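MATE family efflux transporter (Vibrio cholerae, PDB 6IDP) probably expels drugs and other foreign compounds from the cell in exchange for protons, as a MATE-family multidrug transporter captured here in its straight form. Local coordinates at residues M21-L26 against L166-S171; A37-L42 against I180-F185; V172-L177 against I197-V202. One frame throughout, in Å; residues are numbered along the deposited sequence.

Helix 161-184 runs through all three contacts. Contacts 1 and 2 join it to helix 5-39, with centres about 22 Å apart, and contact 3 joins it to helix 189-213 from a position between them. Contact 1 is the buried one, its centre about 14 Å from that of the chain; contacts 2 and 3 are partly buried, and contact 2 is the most peripheral. The chemistry changes accordingly: thioethers against a glycine backbone in contact 1, rings and branched aliphatics at the helix ends in contact 2, and aliphatic pairs around an asparagine and an alanine in contact 3, beside lipid tails. Thr170 of contact 1 packs on Ala199 of contact 3, and Phe181 of contact 2 on Ile198.

Contact 1: M21-L26 against L166-S171; sequences MLFGVL and LMMVTS
Met167 reaches across from helix 161-184 and lays its thioether on the bare backbone of Gly24. Its first torsion sets CG beside the backbone N (chi1 -72°), the chain then runs out straight, and a bend at chi3 (72°) turns the methyl onto the peptide: CE lies 3.4 Å from Gly24 C. The sulfur settles against the same glycine, with SD 4.0 Å from Gly24 CA. Gly24 has no side chain, so the two backbones come close, Gly24 CA to Met167 CA being 4.9 Å, and the short helix axes pass 7.9 Å apart at a nearly parallel angle of 16°.

Two further methionine contacts frame this central one. Met21 starts away from the neighbouring helix, but bends at chi2 and chi3 swing its tip back until CE is 4.1 Å from Met167 SD, the two side chains crossing at about a right angle. Met168, bent at chi3 in the opposite sense to Met167, brings SD to 3.9 Å from Phe23 CB; its sulfur stands obliquely to the ring of Phe23, which swings off from helix 161-184 and meets Trp19 edge-to-face. Val25 adds a looser touch to Met167 CE through its backbone N and CG2.

Within helix 161-184, Ser171 OG bonds back to Met167 O at 2.6 Å, on the opposite face of the carbonyl plane from Ser171 N, so that one oxygen takes two donors from a single residue. Ser27 OG of helix 5-39 offers a weak further hydrogen bond to it. Met21 and Val25 also pack on Met288 of helix 281-299, while Met167 touches Tyr151 of helix 124-156.

Between the two segments themselves there is no hydrogen bond. Their cohesion is therefore dispersive, resting on polarisable sulfurs and methyls fitted to a glycine, while the hydroxyl of Ser171 is satisfied within its own helix.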
# COMPACT_ATOMS: atom_id res chain seq x y z
N MET A 21 4.39 3.30 12.05
CA MET A 21 3.71 2.91 10.82
C MET A 21 3.42 1.42 10.83
O MET A 21 2.44 0.97 10.24
CB MET A 21 4.55 3.29 9.59
CG MET A 21 4.71 4.79 9.38
SD MET A 21 3.15 5.69 9.47
CE MET A 21 2.23 4.97 8.11
N LEU A 22 4.28 0.66 11.50
CA LEU A 22 4.05 -0.76 11.69
C LEU A 22 2.78 -0.99 12.50
O LEU A 22 1.91 -1.77 12.11
CB LEU A 22 5.24 -1.42 12.39
CG LEU A 22 5.11 -2.91 12.69
CD1 LEU A 22 4.97 -3.70 11.40
CD2 LEU A 22 6.29 -3.40 13.51
N PHE A 23 2.67 -0.29 13.63
CA PHE A 23 1.51 -0.42 14.51
C PHE A 23 0.25 0.09 13.83
O PHE A 23 -0.83 -0.45 14.02
CB PHE A 23 1.74 0.32 15.83
CG PHE A 23 2.65 -0.40 16.79
CD1 PHE A 23 3.34 -1.53 16.40
CD2 PHE A 23 2.79 0.06 18.09
CE1 PHE A 23 4.18 -2.19 17.29
CE2 PHE A 23 3.62 -0.60 18.98
CZ PHE A 23 4.31 -1.72 18.58
N GLY A 24 0.40 1.15 13.04
CA GLY A 24 -0.71 1.71 12.29
C GLY A 24 -1.30 0.70 11.32
O GLY A 24 -2.52 0.49 11.29
N VAL A 25 -0.44 0.08 10.53
CA VAL A 25 -0.86 -0.94 9.57
C VAL A 25 -1.45 -2.16 10.28
O VAL A 25 -2.48 -2.68 9.87
CB VAL A 25 0.32 -1.37 8.67
CG1 VAL A 25 -0.06 -2.57 7.82
CG2 VAL A 25 0.76 -0.21 7.79
N LEU A 26 -0.79 -2.59 11.35
CA LEU A 26 -1.25 -3.74 12.14
C LEU A 26 -2.62 -3.50 12.77
O LEU A 26 -3.47 -4.39 12.77
CB LEU A 26 -0.23 -4.08 13.23
CG LEU A 26 1.02 -4.84 12.79
CD1 LEU A 26 2.01 -4.93 13.94
CD2 LEU A 26 0.65 -6.22 12.30
N LEU A 166 -3.08 7.69 15.02
CA LEU A 166 -4.46 7.90 14.59
C LEU A 166 -5.01 6.71 13.81
O LEU A 166 -6.22 6.46 13.83
CB LEU A 166 -4.57 9.17 13.75
CG LEU A 166 -4.53 10.48 14.53
CD1 LEU A 166 -4.82 11.66 13.62
CD2 LEU A 166 -5.52 10.45 15.69
N MET A 167 -4.14 5.98 13.12
CA MET A 167 -4.56 4.75 12.45
C MET A 167 -5.04 3.74 13.48
O MET A 167 -6.00 3.01 13.24
CB MET A 167 -3.43 4.17 11.60
CG MET A 167 -3.12 4.97 10.35
SD MET A 167 -1.62 4.41 9.51
CE MET A 167 -2.17 2.86 8.83
N MET A 168 -4.37 3.70 14.63
CA MET A 168 -4.80 2.83 15.71
C MET A 168 -6.14 3.29 16.27
O MET A 168 -7.04 2.47 16.51
CB MET A 168 -3.75 2.78 16.83
CG MET A 168 -2.40 2.24 16.38
SD MET A 168 -1.45 1.46 17.71
CE MET A 168 -0.97 2.88 18.69
N VAL A 169 -6.28 4.59 16.46
CA VAL A 169 -7.50 5.17 17.03
C VAL A 169 -8.71 4.92 16.13
O VAL A 169 -9.76 4.47 16.61
CB VAL A 169 -7.34 6.68 17.27
CG1 VAL A 169 -8.67 7.29 17.70
CG2 VAL A 169 -6.27 6.93 18.32
N THR A 170 -8.58 5.20 14.84
CA THR A 170 -9.69 5.02 13.91
C THR A 170 -10.02 3.53 13.72
O THR A 170 -11.17 3.18 13.50
CB THR A 170 -9.39 5.66 12.54
OG1 THR A 170 -8.21 5.08 11.98
CG2 THR A 170 -9.21 7.17 12.68
N SER A 171 -9.00 2.68 13.81
CA SER A 171 -9.21 1.23 13.71
C SER A 171 -10.05 0.70 14.87
O SER A 171 -10.98 -0.08 14.66
CB SER A 171 -7.87 0.49 13.68
OG SER A 171 -7.14 0.80 12.51

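Contact 2: A37-L42 against I180-F185; sequences AFIGQL and IFIFTF
Phe185 N closes a wider pi-type turn on Ile180 O at 2.9 Å, just where helix 161-184 ends and Ile182 and Phe183 meet Phe38 of helix 5-39 and Leu42 just after it. Across the gap the contact is apolar, with no hydrogen bond between the segments.

Ile182 spreads its two branches over different partners. With CG1 beside the backbone N (chi1 -66°), the longer branch puts CD1 4.0 Å from Phe38 CB and meets Ile39 CD1 at the same distance, while CG2 takes Leu42 CD2 at 3.7 Å. Ile39 and Leu42 each cross Ile182 at about a right angle.

Phe183 reaches across to segment 37-42. Its CE1 lies 3.9 Å from Leu42 CD2, and its CE2 touches Phe38 CD1. Its CZ packs on Phe38 O at 3.6 Å; Gln41 N gives that oxygen a weak hydrogen bond. The Phe38 and Phe183 side chains run roughly perpendicular, and one ring face of Phe183 is backed by CG2 of its own neighbour Ile182.

Ile39 and Ile182 both continue onto Ala192 of helix 189-213. Helices 5-39, 161-184 and 189-213 thus pack side by side in the amino-terminal half of the all-helical MATE fold. This contact lies at its periphery, about 27 Å from the chain centre, where helix 161-184 finishes and helix 5-39 passes into a turn.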
# COMPACT_ATOMS: atom_id res chain seq x y z
N ALA A 37 -15.60 -10.37 9.12
CA ALA A 37 -16.37 -11.35 9.87
C ALA A 37 -17.79 -10.85 10.13
O ALA A 37 -18.74 -11.63 10.12
CB ALA A 37 -15.68 -11.68 11.18
N PHE A 38 -17.92 -9.55 10.36
CA PHE A 38 -19.23 -8.93 10.59
C PHE A 38 -20.08 -8.99 9.32
O PHE A 38 -21.27 -9.33 9.38
CB PHE A 38 -19.07 -7.48 11.05
CG PHE A 38 -18.66 -7.35 12.49
CD1 PHE A 38 -19.02 -8.31 13.42
CD2 PHE A 38 -17.92 -6.25 12.92
CE1 PHE A 38 -18.65 -8.18 14.75
CE2 PHE A 38 -17.55 -6.12 14.24
CZ PHE A 38 -17.91 -7.09 15.16
N ILE A 39 -19.48 -8.65 8.19
CA ILE A 39 -20.17 -8.70 6.91
C ILE A 39 -20.52 -10.14 6.53
O ILE A 39 -21.46 -10.39 5.78
CB ILE A 39 -19.33 -8.06 5.79
CG1 ILE A 39 -18.71 -6.74 6.27
CG2 ILE A 39 -20.17 -7.81 4.54
CD1 ILE A 39 -19.73 -5.68 6.60
N GLY A 40 -19.77 -11.09 7.08
CA GLY A 40 -19.98 -12.50 6.80
C GLY A 40 -21.32 -13.05 7.24
O GLY A 40 -21.75 -14.11 6.78
N GLN A 41 -22.00 -12.33 8.13
CA GLN A 41 -23.28 -12.76 8.67
C GLN A 41 -24.46 -12.09 7.97
O GLN A 41 -25.62 -12.36 8.28
CB GLN A 41 -23.35 -12.49 10.17
CG GLN A 41 -22.28 -13.21 10.98
CD GLN A 41 -21.85 -12.41 12.20
OE1 GLN A 41 -21.59 -11.21 12.10
NE2 GLN A 41 -21.77 -13.08 13.34
N LEU A 42 -24.16 -11.20 7.03
CA LEU A 42 -25.19 -10.44 6.34
C LEU A 42 -25.96 -11.30 5.34
O LEU A 42 -27.19 -11.26 5.30
CB LEU A 42 -24.58 -9.23 5.63
CG LEU A 42 -23.89 -8.20 6.53
CD1 LEU A 42 -23.57 -6.93 5.75
CD2 LEU A 42 -24.74 -7.89 7.75
N ILE A 180 -22.61 -1.92 15.91
CA ILE A 180 -23.71 -1.06 16.32
C ILE A 180 -24.53 -0.57 15.13
O ILE A 180 -25.76 -0.56 15.17
CB ILE A 180 -23.19 0.16 17.11
CG1 ILE A 180 -22.47 -0.30 18.39
CG2 ILE A 180 -24.33 1.11 17.46
CD1 ILE A 180 -21.96 0.84 19.25
N PHE A 181 -23.84 -0.17 14.06
CA PHE A 181 -24.53 0.32 12.87
C PHE A 181 -25.02 -0.82 11.99
O PHE A 181 -26.11 -0.75 11.42
CB PHE A 181 -23.63 1.26 12.08
CG PHE A 181 -23.57 2.66 12.63
CD1 PHE A 181 -24.51 3.60 12.26
CD2 PHE A 181 -22.59 3.02 13.54
CE1 PHE A 181 -24.46 4.89 12.77
CE2 PHE A 181 -22.54 4.30 14.06
CZ PHE A 181 -23.48 5.23 13.67
N ILE A 182 -24.21 -1.87 11.87
CA ILE A 182 -24.57 -3.02 11.04
C ILE A 182 -25.76 -3.80 11.61
O ILE A 182 -26.69 -4.13 10.88
CB ILE A 182 -23.37 -3.98 10.87
CG1 ILE A 182 -22.26 -3.30 10.06
CG2 ILE A 182 -23.80 -5.26 10.18
CD1 ILE A 182 -20.96 -4.06 10.04
N PHE A 183 -25.73 -4.07 12.91
CA PHE A 183 -26.73 -4.94 13.53
C PHE A 183 -27.74 -4.21 14.40
O PHE A 183 -28.95 -4.31 14.17
CB PHE A 183 -26.03 -6.02 14.36
CG PHE A 183 -25.13 -6.91 13.56
CD1 PHE A 183 -25.58 -7.50 12.39
CD2 PHE A 183 -23.83 -7.14 13.96
CE1 PHE A 183 -24.75 -8.32 11.64
CE2 PHE A 183 -22.99 -7.95 13.22
CZ PHE A 183 -23.46 -8.54 12.06
N THR A 184 -27.25 -3.48 15.40
CA THR A 184 -28.12 -2.79 16.36
C THR A 184 -29.05 -1.80 15.66
O THR A 184 -30.20 -1.61 16.07
CB THR A 184 -27.28 -2.06 17.43
OG1 THR A 184 -26.44 -3.00 18.10
CG2 THR A 184 -28.18 -1.38 18.46
N PHE A 185 -28.55 -1.18 14.59
CA PHE A 185 -29.36 -0.27 13.78
C PHE A 185 -29.83 -0.94 12.49
O PHE A 185 -30.54 -0.34 11.69
CB PHE A 185 -28.58 1.01 13.47
CG PHE A 185 -28.33 1.88 14.67
CD1 PHE A 185 -29.21 1.88 15.73
CD2 PHE A 185 -27.21 2.69 14.73
CE1 PHE A 185 -28.98 2.68 16.84
CE2 PHE A 185 -26.97 3.49 15.83
CZ PHE A 185 -27.86 3.48 16.88

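Contact 3: V172-L177 against I197-V202; sequences VLNLIL and IIAFGV. With OLC ((2R)-2,3-dihydroxypropyl (9Z)-octadec-9-enoate), chain O; OLC ((2R)-2,3-dihydroxypropyl (9Z)-octadec-9-enoate), chain B.
Leu173 holds CG anti to its own N (chi1 -168°) and Leu177 turns CG beside its N (chi1 -67°); each thereby aims a methyl at its own partner on helix 189-213, the two leucines lying one turn apart. Leu173 CD2 packs on Val202 CG2 at 3.7 Å, while Leu177 CD1 meets Ile198 CG2 at 3.7 Å; in each pair the side chains cross at about a right angle. Between them Ala199 presents its methyl to Asn174, CB to CB at 3.7 Å. The small residue lets the CA atoms of Asn174 and Ala199 come within 5.3 Å in an antiparallel pairing whose short axes make an angle of 153°.

Asn174 turns its amide past the alanine, and ND2 makes a hydrogen bond to Thr196 OG1. Asn174 ND2 also sits 3.3 Å from OLC (chain O) C18, the end of a monoolein tail. The same terminal C18 lies 3.4 Å from Phe200 CZ, and C16 of the chain B tail covers one face of that ring.

Aliphatic dispersion thus joins the two helices, with the buried amide of Asn174 hydrogen-bonded to Thr196, just before segment 197-202, even as lipid carbon presses close to it.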
# COMPACT_ATOMS: atom_id res chain seq x y z
N VAL A 172 -9.71 1.13 16.08
CA VAL A 172 -10.46 0.73 17.27
C VAL A 172 -11.86 1.33 17.23
O VAL A 172 -12.84 0.64 17.50
CB VAL A 172 -9.74 1.18 18.56
CG1 VAL A 172 -10.71 1.20 19.74
CG2 VAL A 172 -8.56 0.28 18.85
N LEU A 173 -11.94 2.60 16.87
CA LEU A 173 -13.22 3.29 16.80
C LEU A 173 -14.14 2.64 15.77
O LEU A 173 -15.34 2.46 16.02
CB LEU A 173 -13.01 4.78 16.47
CG LEU A 173 -14.22 5.70 16.63
CD1 LEU A 173 -14.89 5.49 17.98
CD2 LEU A 173 -13.79 7.16 16.47
N ASN A 174 -13.59 2.27 14.62
CA ASN A 174 -14.37 1.60 13.58
C ASN A 174 -14.80 0.20 14.02
O ASN A 174 -15.88 -0.27 13.65
CB ASN A 174 -13.57 1.52 12.28
CG ASN A 174 -14.46 1.34 11.06
OD1 ASN A 174 -15.61 0.90 11.16
ND2 ASN A 174 -13.92 1.65 9.89
N LEU A 175 -13.96 -0.45 14.81
CA LEU A 175 -14.26 -1.78 15.33
C LEU A 175 -15.47 -1.72 16.27
O LEU A 175 -16.35 -2.57 16.21
CB LEU A 175 -13.04 -2.36 16.06
CG LEU A 175 -13.01 -3.85 16.44
CD1 LEU A 175 -13.67 -4.11 17.79
CD2 LEU A 175 -13.63 -4.72 15.35
N ILE A 176 -15.50 -0.70 17.13
CA ILE A 176 -16.59 -0.52 18.08
C ILE A 176 -17.90 -0.13 17.39
O ILE A 176 -18.97 -0.65 17.73
CB ILE A 176 -16.24 0.55 19.14
CG1 ILE A 176 -15.02 0.11 19.95
CG2 ILE A 176 -17.42 0.80 20.06
CD1 ILE A 176 -14.58 1.14 20.97
N LEU A 177 -17.82 0.79 16.44
CA LEU A 177 -19.01 1.30 15.76
C LEU A 177 -19.60 0.29 14.77
O LEU A 177 -20.78 0.37 14.43
CB LEU A 177 -18.69 2.61 15.04
CG LEU A 177 -18.35 3.80 15.94
CD1 LEU A 177 -17.93 5.00 15.11
CD2 LEU A 177 -19.53 4.15 16.83
N ILE A 197 -17.08 6.06 7.86
CA ILE A 197 -17.15 7.51 7.69
C ILE A 197 -16.92 8.22 9.02
O ILE A 197 -16.16 9.18 9.09
CB ILE A 197 -18.51 7.96 7.10
CG1 ILE A 197 -18.71 7.38 5.70
CG2 ILE A 197 -18.59 9.49 7.05
CD1 ILE A 197 -20.09 7.62 5.12
N ILE A 198 -17.58 7.74 10.07
CA ILE A 198 -17.46 8.37 11.38
C ILE A 198 -16.05 8.21 11.94
O ILE A 198 -15.45 9.17 12.42
CB ILE A 198 -18.48 7.78 12.37
CG1 ILE A 198 -19.90 7.98 11.84
CG2 ILE A 198 -18.33 8.44 13.74
CD1 ILE A 198 -20.98 7.46 12.75
N ALA A 199 -15.51 6.99 11.86
CA ALA A 199 -14.16 6.70 12.32
C ALA A 199 -13.12 7.58 11.63
O ALA A 199 -12.35 8.27 12.29
CB ALA A 199 -13.83 5.23 12.10
N PHE A 200 -13.10 7.55 10.30
CA PHE A 200 -12.18 8.37 9.53
C PHE A 200 -12.48 9.86 9.71
O PHE A 200 -11.59 10.70 9.60
CB PHE A 200 -12.24 8.01 8.05
CG PHE A 200 -11.54 6.73 7.71
CD1 PHE A 200 -10.62 6.17 8.58
CD2 PHE A 200 -11.79 6.09 6.50
CE1 PHE A 200 -9.97 4.99 8.26
CE2 PHE A 200 -11.14 4.91 6.18
CZ PHE A 200 -10.23 4.36 7.05
N GLY A 201 -13.75 10.17 9.97
CA GLY A 201 -14.16 11.54 10.20
C GLY A 201 -13.57 12.09 11.48
O GLY A 201 -13.13 13.24 11.54
N VAL A 202 -13.58 11.26 12.52
CA VAL A 202 -12.98 11.62 13.80
C VAL A 202 -11.48 11.82 13.63
O VAL A 202 -10.89 12.72 14.23
CB VAL A 202 -13.27 10.55 14.87
CG1 VAL A 202 -12.42 10.79 16.12
CG2 VAL A 202 -14.74 10.55 15.23
C18 OLC O . -10.89 1.39 8.58
C17 OLC O . -10.53 0.50 7.40
C16 OLC O . -11.01 1.12 6.11
C15 OLC O . -10.10 0.68 4.98
C14 OLC O . -10.22 1.65 3.82
C18 OLC B . -6.60 5.74 7.52
C10 OLC B . -3.26 1.94 2.62
C9 OLC B . -1.93 1.74 2.60
C17 OLC B . -6.23 5.84 6.06
C11 OLC B . -3.88 3.09 1.86
C8 OLC B . -1.03 2.67 1.81
C16 OLC B . -7.48 5.72 5.21
C12 OLC B . -5.35 3.21 2.21
C15 OLC B . -7.14 5.07 3.88
C13 OLC B . -5.52 3.20 3.71
C14 OLC B . -6.94 3.58 4.07